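PDB 2GIA: mitochondrial RNA-binding protein 1 from Trypanosoma brucei, which forms a guide-RNA binding complex with mitochondrial RNA-binding protein 2 and probably acts as an RNA matchmaker in mitochondrial RNA editing. Local coordinates for residues Pro11-His16 against Thr28-Asp33; Ser40-Leu45 against Phe59-Arg64; Arg63-Arg68 against Gly110-Val115; Val67-Val72 against Lys93-Asp98. One frame throughout, in Å; residues are numbered along the deposited sequence.

Interaction 1 of 4, residues Pro11-His16 against Thr28-Asp33; sequences PKFEIH and TRVAVD
Lys12-His16 and Thr28-Asp33 run antiparallel as the two strands of a beta hairpin, the axes of these short segments approaching to 4.8 Å at 170°. Phe13 with Val30 and Ile15 with Thr28 are hydrogen-bonded pairs. Lys12 with Ala31 and Glu14 with Arg29 are non-hydrogen-bonded pairs. One more backbone bond, from Val32 N to Pro11 O (3.2 Å), extends the ladder beyond Lys12. At the other end a water joins Ile15 O to Thr28 OG1, which also bonds Gln41 NE2.

The face with Lys12, Glu14 and Arg29 carries a salt-bridge network centred on one oxygen. Arg29 grips Glu14 side-on, with NE at 2.7 Å and NH1 at 2.9 Å from the same OE1. That oxygen lies in the guanidinium plane, but the carboxylate is turned 38° from it. A bend at chi3 (-69°) brings the Arg29 guanidinium round to the acid. Lys12 NZ meets Glu14 OE1 at 2.8 Å from above the carboxylate plane, so three donors share one acceptor. Glu14 OE2 accepts from His16 NE2 at 2.9 Å. These bonds should fix the rotation of the carboxylate and probably favour its charged form.

On the other face Phe13 and Val30 lie side by side, with Phe13 CE1 3.5 Å from Val30 CB. This apolar face packs on helix 130-145, where Phe138 meets the Phe13 ring edge-to-face, and on Phe127 of strand 121-128.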
# COMPACT_ATOMS: atom_id res chain seq x y z
N PRO B 11 -13.18 -9.44 -5.04
CA PRO B 11 -12.96 -8.82 -3.74
C PRO B 11 -14.16 -7.89 -3.57
O PRO B 11 -14.57 -7.24 -4.56
CB PRO B 11 -11.68 -7.99 -3.96
CG PRO B 11 -10.94 -8.74 -5.03
CD PRO B 11 -12.07 -9.19 -5.97
N LYS B 12 -14.72 -7.81 -2.37
CA LYS B 12 -15.88 -6.95 -2.14
C LYS B 12 -16.14 -6.73 -0.68
O LYS B 12 -15.56 -7.42 0.15
CB LYS B 12 -17.15 -7.63 -2.67
CG LYS B 12 -17.45 -8.98 -1.91
CD LYS B 12 -18.87 -9.55 -2.24
CE LYS B 12 -19.17 -10.84 -1.41
NZ LYS B 12 -20.57 -11.36 -1.62
N PHE B 13 -16.99 -5.74 -0.36
CA PHE B 13 -17.48 -5.58 1.00
C PHE B 13 -18.99 -5.29 0.88
O PHE B 13 -19.45 -4.82 -0.17
CB PHE B 13 -16.75 -4.49 1.82
CG PHE B 13 -17.08 -3.07 1.43
CD1 PHE B 13 -16.27 -2.39 0.50
CD2 PHE B 13 -18.14 -2.40 2.02
CE1 PHE B 13 -16.51 -1.02 0.18
CE2 PHE B 13 -18.42 -1.05 1.71
CZ PHE B 13 -17.60 -0.35 0.78
N GLU B 14 -19.73 -5.56 1.95
CA GLU B 14 -21.16 -5.32 1.93
C GLU B 14 -21.60 -4.65 3.21
O GLU B 14 -21.00 -4.85 4.27
CB GLU B 14 -21.90 -6.67 1.80
CG GLU B 14 -21.57 -7.41 0.51
CD GLU B 14 -22.25 -8.79 0.44
OE1 GLU B 14 -22.25 -9.39 -0.64
OE2 GLU B 14 -22.79 -9.25 1.47
N ILE B 15 -22.63 -3.82 3.09
CA ILE B 15 -23.23 -3.15 4.24
C ILE B 15 -24.67 -3.69 4.30
O ILE B 15 -25.47 -3.43 3.40
CB ILE B 15 -23.29 -1.65 4.02
CG1 ILE B 15 -21.84 -1.12 3.87
CG2 ILE B 15 -23.98 -0.95 5.20
CD1 ILE B 15 -21.76 0.37 3.58
N HIS B 16 -24.98 -4.44 5.34
CA HIS B 16 -26.31 -5.01 5.54
C HIS B 16 -27.01 -4.07 6.51
O HIS B 16 -26.70 -4.02 7.70
CB HIS B 16 -26.21 -6.43 6.11
CG HIS B 16 -25.62 -7.42 5.15
ND1 HIS B 16 -26.32 -8.48 4.64
CD2 HIS B 16 -24.38 -7.49 4.59
CE1 HIS B 16 -25.56 -9.17 3.81
NE2 HIS B 16 -24.37 -8.59 3.77
N THR B 28 -25.93 -3.10 0.56
CA THR B 28 -25.15 -2.42 -0.50
C THR B 28 -23.85 -3.19 -0.69
O THR B 28 -23.21 -3.56 0.29
CB THR B 28 -24.77 -0.94 -0.05
OG1 THR B 28 -25.97 -0.20 0.17
CG2 THR B 28 -23.91 -0.25 -1.11
N ARG B 29 -23.47 -3.42 -1.93
CA ARG B 29 -22.24 -4.19 -2.21
C ARG B 29 -21.31 -3.39 -3.09
O ARG B 29 -21.76 -2.81 -4.08
CB ARG B 29 -22.61 -5.51 -2.97
CG ARG B 29 -21.36 -6.39 -3.31
CD ARG B 29 -21.74 -7.66 -4.12
NE ARG B 29 -22.47 -8.55 -3.23
CZ ARG B 29 -23.54 -9.26 -3.59
NH1 ARG B 29 -24.14 -10.04 -2.71
NH2 ARG B 29 -24.00 -9.20 -4.83
N VAL B 30 -20.01 -3.37 -2.74
CA VAL B 30 -19.00 -2.70 -3.55
C VAL B 30 -18.00 -3.81 -3.87
O VAL B 30 -17.45 -4.44 -2.97
CB VAL B 30 -18.28 -1.55 -2.74
CG1 VAL B 30 -17.21 -0.87 -3.65
CG2 VAL B 30 -19.34 -0.49 -2.32
N ALA B 31 -17.82 -4.08 -5.17
CA ALA B 31 -16.90 -5.12 -5.62
C ALA B 31 -16.03 -4.56 -6.73
O ALA B 31 -16.31 -3.49 -7.31
CB ALA B 31 -17.69 -6.35 -6.19
N VAL B 32 -14.98 -5.30 -7.06
CA VAL B 32 -14.13 -4.84 -8.17
C VAL B 32 -13.67 -6.05 -8.99
O VAL B 32 -13.30 -7.09 -8.44
CB VAL B 32 -12.90 -4.04 -7.67
CG1 VAL B 32 -11.90 -4.96 -6.93
CG2 VAL B 32 -12.18 -3.42 -8.88
N ASP B 33 -13.77 -5.91 -10.29
CA ASP B 33 -13.36 -6.94 -11.24
C ASP B 33 -12.18 -6.35 -12.06
O ASP B 33 -12.39 -5.72 -13.09
CB ASP B 33 -14.54 -7.27 -12.16
CG ASP B 33 -14.23 -8.42 -13.13
OD1 ASP B 33 -13.10 -8.97 -13.08
OD2 ASP B 33 -15.12 -8.76 -13.92
O HOH W 1 -26.88 -0.77 2.89

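Interaction 2 of 4, residues Ser40-Leu45 against Phe59-Arg64; sequences SQYPQL and FDADRR
Gln41 O meets Arg64 CA in a CA-H...O contact of 3.3 Å, just where strand 36-43 nears its end. The side chain of Gln41 is held by Trp123 and Thr28. Tyr42 follows and carries much of the contact. Arg64, its CG between backbone N and carbonyl carbon (chi1 71°), runs extended alongside the Tyr42 ring, with ring and guanidinium planes 23° apart. Arg64 CB makes a CH-pi contact over one face, 4.2 Å from the centroid of the Tyr42 ring. Ala61 CA comes to the edge of that ring, 3.2 Å from Tyr42 CD1.

The loop that supplies these partners has a short 3-10 turn at Ala61-Asp62. An Asx turn opens it, with Asp60 OD1 accepting from Asp62 N at 3.0 Å. Arg64 NH1 reaches back to Ala61 O at 2.9 Å, and this bond holds the guanidinium edge-on to the turn.

Pro43 O accepts from Asp60 N at 2.8 Å. The proline ring crosses Arg63 at about a right angle, and Pro43 CD is 3.3 Å from Arg63 O. Gln44 is bridged to Phe59 through the backbone, and Gln44 CA is 3.5 Å from Phe59 CD1. Leu45 CB then packs against the backbone joining Phe59 to Asp60.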
# COMPACT_ATOMS: atom_id res chain seq x y z
N SER B 40 -23.50 -2.26 -6.22
CA SER B 40 -24.84 -2.85 -6.23
C SER B 40 -25.61 -2.58 -4.97
O SER B 40 -25.04 -2.32 -3.90
CB SER B 40 -24.73 -4.40 -6.41
OG SER B 40 -24.09 -4.67 -7.62
N GLN B 41 -26.94 -2.59 -5.08
CA GLN B 41 -27.71 -2.44 -3.88
C GLN B 41 -29.02 -3.20 -4.03
O GLN B 41 -29.63 -3.15 -5.09
CB GLN B 41 -28.05 -0.99 -3.59
CG GLN B 41 -28.63 -0.86 -2.17
CD GLN B 41 -29.01 0.59 -1.85
OE1 GLN B 41 -30.03 1.10 -2.31
NE2 GLN B 41 -28.18 1.24 -1.04
N TYR B 42 -29.42 -3.89 -2.96
CA TYR B 42 -30.67 -4.67 -2.95
C TYR B 42 -31.61 -4.14 -1.90
O TYR B 42 -31.21 -3.94 -0.77
CB TYR B 42 -30.37 -6.12 -2.60
CG TYR B 42 -29.33 -6.77 -3.49
CD1 TYR B 42 -29.70 -7.81 -4.33
CD2 TYR B 42 -27.98 -6.38 -3.48
CE1 TYR B 42 -28.78 -8.45 -5.14
CE2 TYR B 42 -27.04 -7.03 -4.31
CZ TYR B 42 -27.47 -8.08 -5.13
OH TYR B 42 -26.62 -8.82 -5.92
N PRO B 43 -32.89 -3.89 -2.24
CA PRO B 43 -33.87 -3.38 -1.26
C PRO B 43 -34.17 -4.51 -0.28
O PRO B 43 -34.16 -5.69 -0.67
CB PRO B 43 -35.11 -3.09 -2.11
CG PRO B 43 -34.63 -3.01 -3.51
CD PRO B 43 -33.47 -3.98 -3.59
N GLN B 44 -34.42 -4.18 0.97
CA GLN B 44 -34.77 -5.21 1.94
C GLN B 44 -36.11 -5.82 1.46
O GLN B 44 -36.93 -5.11 0.88
CB GLN B 44 -34.98 -4.59 3.33
CG GLN B 44 -35.50 -5.53 4.38
CD GLN B 44 -35.44 -4.88 5.77
OE1 GLN B 44 -34.61 -4.01 6.02
NE2 GLN B 44 -36.31 -5.31 6.68
N LEU B 45 -36.30 -7.12 1.71
CA LEU B 45 -37.53 -7.84 1.33
C LEU B 45 -38.21 -8.28 2.63
O LEU B 45 -37.72 -9.14 3.34
CB LEU B 45 -37.18 -9.07 0.49
CG LEU B 45 -38.36 -9.83 -0.15
CD1 LEU B 45 -39.16 -8.91 -1.06
CD2 LEU B 45 -37.82 -11.05 -0.89
N PHE B 59 -33.02 -9.82 1.35
CA PHE B 59 -33.03 -8.70 0.39
C PHE B 59 -33.54 -9.16 -0.98
O PHE B 59 -33.55 -10.34 -1.26
CB PHE B 59 -31.60 -8.10 0.26
CG PHE B 59 -31.08 -7.55 1.55
CD1 PHE B 59 -31.45 -6.29 1.98
CD2 PHE B 59 -30.32 -8.36 2.41
CE1 PHE B 59 -31.08 -5.83 3.28
CE2 PHE B 59 -29.96 -7.91 3.68
CZ PHE B 59 -30.34 -6.66 4.11
N ASP B 60 -33.92 -8.21 -1.83
CA ASP B 60 -34.52 -8.53 -3.12
C ASP B 60 -33.63 -8.37 -4.34
O ASP B 60 -33.58 -7.28 -4.93
CB ASP B 60 -35.77 -7.67 -3.31
CG ASP B 60 -36.66 -8.17 -4.45
OD1 ASP B 60 -36.28 -9.16 -5.12
OD2 ASP B 60 -37.73 -7.55 -4.66
N ALA B 61 -32.94 -9.44 -4.72
CA ALA B 61 -32.05 -9.39 -5.89
C ALA B 61 -32.81 -9.04 -7.16
O ALA B 61 -32.22 -8.50 -8.10
CB ALA B 61 -31.34 -10.72 -6.08
N ASP B 62 -34.12 -9.31 -7.21
CA ASP B 62 -34.83 -8.99 -8.43
C ASP B 62 -35.21 -7.53 -8.58
O ASP B 62 -35.78 -7.16 -9.60
CB ASP B 62 -36.05 -9.88 -8.59
CG ASP B 62 -35.68 -11.33 -8.59
OD1 ASP B 62 -34.83 -11.74 -9.41
OD2 ASP B 62 -36.23 -12.06 -7.74
N ARG B 63 -34.91 -6.71 -7.57
CA ARG B 63 -35.18 -5.29 -7.66
C ARG B 63 -33.86 -4.52 -7.38
O ARG B 63 -33.87 -3.43 -6.85
CB ARG B 63 -36.29 -4.89 -6.67
CG ARG B 63 -37.71 -5.23 -7.23
CD ARG B 63 -38.86 -4.68 -6.35
NE ARG B 63 -38.48 -3.54 -5.52
CZ ARG B 63 -38.45 -2.27 -5.92
NH1 ARG B 63 -38.77 -1.93 -7.17
NH2 ARG B 63 -38.06 -1.33 -5.06
N ARG B 64 -32.74 -5.10 -7.78
CA ARG B 64 -31.46 -4.46 -7.48
C ARG B 64 -31.05 -3.33 -8.41
O ARG B 64 -31.56 -3.18 -9.52
CB ARG B 64 -30.34 -5.53 -7.47
CG ARG B 64 -30.00 -6.06 -8.86
CD ARG B 64 -29.03 -7.23 -8.74
NE ARG B 64 -28.62 -7.73 -10.05
CZ ARG B 64 -29.35 -8.54 -10.81
NH1 ARG B 64 -30.55 -8.96 -10.41
NH2 ARG B 64 -28.88 -8.95 -11.97

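Interaction 3 of 4, residues Arg63-Arg68 against Gly110-Val115; sequences RRISVR and GKVHRV
Arg63-Val67 and Val112-Val115 meet in a mixed polar and apolar contact between the two sheets of the chain. The touching parts run 125° apart, and Arg114 and Val115 lie in a loop. Two bonds to successive carbonyls hold one end. Arg114 NH1 donates to Arg63 O at 2.9 Å, and Val115 N donates to Arg64 O at 2.7 Å. Arg114 CG lies beside its backbone N (chi1 -69°) and the chain then runs extended, carrying NH1 to Arg63 O (N-H...O angle 158°), which is close to the guanidinium plane.

The Arg114 guanidinium is covered on both faces. Ile65 CD1 sits 3.5 Å from Arg114 NH2 over one face. Over the opposite face Arg63 NH2 lies 4.0 Å from Arg114 NE. The two like charges are close, but Glu121 forms a salt bridge with Arg114 NH2 and probably eases this.

Val115 CG1 stands over the centre of the Arg64 guanidinium, 3.3 Å from Arg64 CZ; that group is bonded to Ala61 O. It also presses against Arg64 CG, and the two side chains cross at about a right angle. A water bridges Ser66 N and His113 O.

Val112 CG2 packs on Ile65 CD1 at 3.9 Å and Val112 CG1 on Val67 CG1. Here strand 65-68, the outermost of its sheet within this chain, faces strand 111-112. Trp123 of strand 121-128 borders Ile65 and Val112, while Ile39 of strand 36-43 borders Val67.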
# COMPACT_ATOMS: atom_id res chain seq x y z
N ARG B 63 -34.91 -6.71 -7.57
CA ARG B 63 -35.18 -5.29 -7.66
C ARG B 63 -33.86 -4.52 -7.38
O ARG B 63 -33.87 -3.43 -6.85
CB ARG B 63 -36.29 -4.89 -6.67
CG ARG B 63 -37.71 -5.23 -7.23
CD ARG B 63 -38.86 -4.68 -6.35
NE ARG B 63 -38.48 -3.54 -5.52
CZ ARG B 63 -38.45 -2.27 -5.92
NH1 ARG B 63 -38.77 -1.93 -7.17
NH2 ARG B 63 -38.06 -1.33 -5.06
N ARG B 64 -32.74 -5.10 -7.78
CA ARG B 64 -31.46 -4.46 -7.48
C ARG B 64 -31.05 -3.33 -8.41
O ARG B 64 -31.56 -3.18 -9.52
CB ARG B 64 -30.34 -5.53 -7.47
CG ARG B 64 -30.00 -6.06 -8.86
CD ARG B 64 -29.03 -7.23 -8.74
NE ARG B 64 -28.62 -7.73 -10.05
CZ ARG B 64 -29.35 -8.54 -10.81
NH1 ARG B 64 -30.55 -8.96 -10.41
NH2 ARG B 64 -28.88 -8.95 -11.97
N ILE B 65 -30.11 -2.52 -7.91
CA ILE B 65 -29.49 -1.48 -8.69
C ILE B 65 -28.08 -2.07 -8.91
O ILE B 65 -27.49 -2.65 -7.99
CB ILE B 65 -29.39 -0.17 -7.88
CG1 ILE B 65 -30.76 0.50 -7.88
CG2 ILE B 65 -28.31 0.76 -8.47
CD1 ILE B 65 -30.93 1.47 -6.74
N SER B 66 -27.52 -1.92 -10.11
CA SER B 66 -26.19 -2.44 -10.37
C SER B 66 -25.48 -1.56 -11.38
O SER B 66 -25.86 -1.50 -12.56
CB SER B 66 -26.26 -3.90 -10.86
OG SER B 66 -24.97 -4.45 -10.81
N VAL B 67 -24.44 -0.84 -10.94
CA VAL B 67 -23.73 0.05 -11.84
C VAL B 67 -22.27 -0.38 -11.98
O VAL B 67 -21.66 -0.93 -11.06
CB VAL B 67 -23.78 1.54 -11.37
CG1 VAL B 67 -25.28 2.04 -11.35
CG2 VAL B 67 -23.20 1.72 -9.98
N ARG B 68 -21.71 -0.08 -13.15
CA ARG B 68 -20.32 -0.46 -13.44
C ARG B 68 -19.55 0.82 -13.76
O ARG B 68 -20.00 1.60 -14.59
CB ARG B 68 -20.34 -1.43 -14.63
CG ARG B 68 -19.00 -1.99 -15.03
CD ARG B 68 -19.14 -2.67 -16.40
NE ARG B 68 -18.37 -3.91 -16.47
CZ ARG B 68 -18.75 -5.07 -15.94
NH1 ARG B 68 -19.91 -5.19 -15.31
NH2 ARG B 68 -17.95 -6.13 -16.05
N GLY B 110 -27.46 10.00 -7.35
CA GLY B 110 -27.88 10.46 -8.67
C GLY B 110 -29.04 9.66 -9.22
O GLY B 110 -29.88 9.13 -8.48
N LYS B 111 -29.03 9.49 -10.53
CA LYS B 111 -30.09 8.77 -11.23
C LYS B 111 -29.59 7.42 -11.74
O LYS B 111 -28.54 7.36 -12.36
CB LYS B 111 -30.56 9.64 -12.41
CG LYS B 111 -31.24 10.95 -11.94
CD LYS B 111 -31.90 11.71 -13.08
CE LYS B 111 -32.75 12.89 -12.54
NZ LYS B 111 -33.81 12.46 -11.55
N VAL B 112 -30.34 6.36 -11.50
CA VAL B 112 -29.93 5.02 -11.94
C VAL B 112 -31.22 4.27 -12.27
O VAL B 112 -32.32 4.76 -12.00
CB VAL B 112 -29.29 4.20 -10.79
CG1 VAL B 112 -28.04 4.93 -10.26
CG2 VAL B 112 -30.31 4.04 -9.61
N HIS B 113 -31.12 3.08 -12.83
CA HIS B 113 -32.37 2.33 -13.00
C HIS B 113 -32.17 0.98 -12.35
O HIS B 113 -31.02 0.57 -12.14
CB HIS B 113 -32.71 2.22 -14.49
CG HIS B 113 -31.65 1.59 -15.32
ND1 HIS B 113 -31.38 0.24 -15.28
CD2 HIS B 113 -30.82 2.12 -16.25
CE1 HIS B 113 -30.42 -0.04 -16.15
NE2 HIS B 113 -30.06 1.08 -16.75
N ARG B 114 -33.25 0.32 -11.92
CA ARG B 114 -33.13 -1.00 -11.33
C ARG B 114 -33.00 -2.07 -12.41
O ARG B 114 -33.11 -1.77 -13.62
CB ARG B 114 -34.32 -1.28 -10.42
CG ARG B 114 -34.25 -0.41 -9.20
CD ARG B 114 -35.27 -0.66 -8.13
NE ARG B 114 -35.09 0.41 -7.16
CZ ARG B 114 -34.30 0.34 -6.09
NH1 ARG B 114 -33.62 -0.79 -5.80
NH2 ARG B 114 -34.13 1.44 -5.36
N VAL B 115 -32.71 -3.31 -12.01
CA VAL B 115 -32.55 -4.38 -13.01
C VAL B 115 -33.83 -4.56 -13.79
O VAL B 115 -34.93 -4.45 -13.24
CB VAL B 115 -32.20 -5.76 -12.40
CG1 VAL B 115 -30.75 -5.81 -12.00
CG2 VAL B 115 -33.12 -6.07 -11.24
O HOH W 2 -28.94 -1.02 -12.29

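Interaction 4 of 4, residues Val67-Val72 against Lys93-Asp98; sequences VRLRHV and KAYTLD
Tyr95 lays its ring across Val67 and sends its hydroxyl on to the backbone beyond. Val67 CG1 is 3.7 Å from Tyr95 CD1, approaching the ring obliquely. Val67 CB is nearly as close to the same ring carbon. The chi1 of Tyr95, 57°, sets CG between its backbone N and carbonyl carbon, and from there the ring points at the segment Val67-Val72.

Tyr95 OH donates to Arg68 O at 2.9 Å. The hydroxyl is tilted 34° from the carbonyl plane, and the C=O...O angle is 134°. The carbonyl oxygen in turn lies at the ring edge, near its plane.

Leu69 comes to the same end of the ring. Leu69 CD2 is 3.4 Å from Tyr95 OH and 3.9 Å from Tyr95 CZ, and the side chains cross at about a right angle. Leu97 adds a further apolar touch. It meets Val67 tip to tip, with Leu97 CD1 4.1 Å from Val67 CG2.

The contact joins the end of strand 65-68, just before helix 71-81, to Tyr95 and Leu97, on and beside strand 96-101 of the other sheet. Met90 of strand 87-91 packs on both Leu69 and Tyr95. Val112 also touches Tyr95 and Leu97.

The chemistry is that of a buried apolar cluster with one polar bond. The Tyr95 hydroxyl, close to Leu69 CD2, is satisfied by a main-chain carbonyl, which should limit rotation of the side chain.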
# COMPACT_ATOMS: atom_id res chain seq x y z
N VAL B 67 -24.44 -0.84 -10.94
CA VAL B 67 -23.73 0.05 -11.84
C VAL B 67 -22.27 -0.38 -11.98
O VAL B 67 -21.66 -0.93 -11.06
CB VAL B 67 -23.78 1.54 -11.37
CG1 VAL B 67 -25.28 2.04 -11.35
CG2 VAL B 67 -23.20 1.72 -9.98
N ARG B 68 -21.71 -0.08 -13.15
CA ARG B 68 -20.32 -0.46 -13.44
C ARG B 68 -19.55 0.82 -13.76
O ARG B 68 -20.00 1.60 -14.59
CB ARG B 68 -20.34 -1.43 -14.63
CG ARG B 68 -19.00 -1.99 -15.03
CD ARG B 68 -19.14 -2.67 -16.40
NE ARG B 68 -18.37 -3.91 -16.47
CZ ARG B 68 -18.75 -5.07 -15.94
NH1 ARG B 68 -19.91 -5.19 -15.31
NH2 ARG B 68 -17.95 -6.13 -16.05
N LEU B 69 -18.41 1.06 -13.09
CA LEU B 69 -17.62 2.26 -13.34
C LEU B 69 -16.39 1.92 -14.22
O LEU B 69 -16.09 0.76 -14.47
CB LEU B 69 -17.17 2.89 -12.00
CG LEU B 69 -18.24 3.11 -10.90
CD1 LEU B 69 -17.72 4.10 -9.80
CD2 LEU B 69 -19.50 3.62 -11.51
N ARG B 70 -15.69 2.94 -14.68
CA ARG B 70 -14.51 2.75 -15.53
C ARG B 70 -13.23 2.78 -14.70
O ARG B 70 -13.23 3.24 -13.57
CB ARG B 70 -14.41 3.87 -16.57
CG ARG B 70 -15.55 4.01 -17.58
CD ARG B 70 -15.38 5.38 -18.31
NE ARG B 70 -15.44 6.49 -17.35
CZ ARG B 70 -15.09 7.75 -17.61
NH1 ARG B 70 -14.65 8.07 -18.83
NH2 ARG B 70 -15.19 8.69 -16.66
N HIS B 71 -12.13 2.29 -15.25
CA HIS B 71 -10.88 2.33 -14.51
C HIS B 71 -10.58 3.75 -14.03
O HIS B 71 -10.14 3.95 -12.89
CB HIS B 71 -9.71 1.86 -15.39
CG HIS B 71 -8.47 1.52 -14.60
ND1 HIS B 71 -7.24 1.35 -15.21
CD2 HIS B 71 -8.28 1.29 -13.28
CE1 HIS B 71 -6.35 1.02 -14.29
NE2 HIS B 71 -6.94 0.98 -13.11
N VAL B 72 -10.80 4.75 -14.87
CA VAL B 72 -10.48 6.10 -14.46
C VAL B 72 -11.38 6.64 -13.34
O VAL B 72 -10.96 7.46 -12.51
CB VAL B 72 -10.43 7.07 -15.71
CG1 VAL B 72 -11.83 7.45 -16.16
CG2 VAL B 72 -9.58 8.28 -15.38
N LYS B 93 -24.97 6.25 -20.32
CA LYS B 93 -26.31 6.00 -20.78
C LYS B 93 -27.10 5.36 -19.65
O LYS B 93 -28.32 5.52 -19.57
CB LYS B 93 -26.28 5.05 -21.99
CG LYS B 93 -27.50 4.13 -22.08
CD LYS B 93 -27.13 2.66 -22.40
CE LYS B 93 -27.29 1.71 -21.19
NZ LYS B 93 -28.67 1.71 -20.57
N ALA B 94 -26.42 4.62 -18.77
CA ALA B 94 -27.14 3.96 -17.70
C ALA B 94 -27.36 4.77 -16.42
O ALA B 94 -28.30 4.49 -15.66
CB ALA B 94 -26.43 2.60 -17.34
N TYR B 95 -26.52 5.77 -16.16
CA TYR B 95 -26.68 6.48 -14.89
C TYR B 95 -25.98 7.81 -14.91
O TYR B 95 -25.15 8.05 -15.78
CB TYR B 95 -26.08 5.64 -13.73
CG TYR B 95 -24.60 5.29 -13.92
CD1 TYR B 95 -24.20 3.99 -14.29
CD2 TYR B 95 -23.61 6.27 -13.77
CE1 TYR B 95 -22.82 3.68 -14.52
CE2 TYR B 95 -22.26 5.97 -13.99
CZ TYR B 95 -21.87 4.68 -14.37
OH TYR B 95 -20.52 4.41 -14.62
N THR B 96 -26.30 8.63 -13.90
CA THR B 96 -25.64 9.92 -13.68
C THR B 96 -25.40 9.93 -12.20
O THR B 96 -26.34 9.98 -11.44
CB THR B 96 -26.50 11.14 -14.08
OG1 THR B 96 -26.65 11.13 -15.50
CG2 THR B 96 -25.77 12.45 -13.72
N LEU B 97 -24.13 9.87 -11.79
CA LEU B 97 -23.83 9.77 -10.38
C LEU B 97 -22.72 10.68 -9.96
O LEU B 97 -21.73 10.85 -10.69
CB LEU B 97 -23.39 8.30 -10.04
CG LEU B 97 -24.43 7.18 -10.03
CD1 LEU B 97 -23.79 5.75 -9.85
CD2 LEU B 97 -25.38 7.49 -8.90
N ASP B 98 -22.88 11.28 -8.79
CA ASP B 98 -21.83 12.11 -8.20
C ASP B 98 -21.28 11.38 -6.99
O ASP B 98 -22.05 10.79 -6.20
CB ASP B 98 -22.39 13.45 -7.65
CG ASP B 98 -22.59 14.50 -8.74
OD1 ASP B 98 -22.32 14.20 -9.91
OD2 ASP B 98 -23.03 15.63 -8.42

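How the interactions relate
Interactions 1 and 2 follow each other along the chain and meet where strands 26-33 and 36-43 are neighbours in one antiparallel sheet. Arg29 N to Ser40 O (2.8 Å) and Thr28 OG1 to Gln41 NE2 (2.9 Å) are probable hydrogen bonds between them. Interaction 2 passes into interaction 3 through Arg63 and Arg64, and Ile65 N lies 2.9 Å from Gln41 O. Interactions 3 and 4 share Val67 and Arg68. Their centres are about 10 Å apart, and together they tie strand 65-68 to the second sheet. Pro11 and Val32 of interaction 1, and His71 and Val72 on the Val67-Val72 segment, pack on the chain of mitochondrial RNA-binding protein 2.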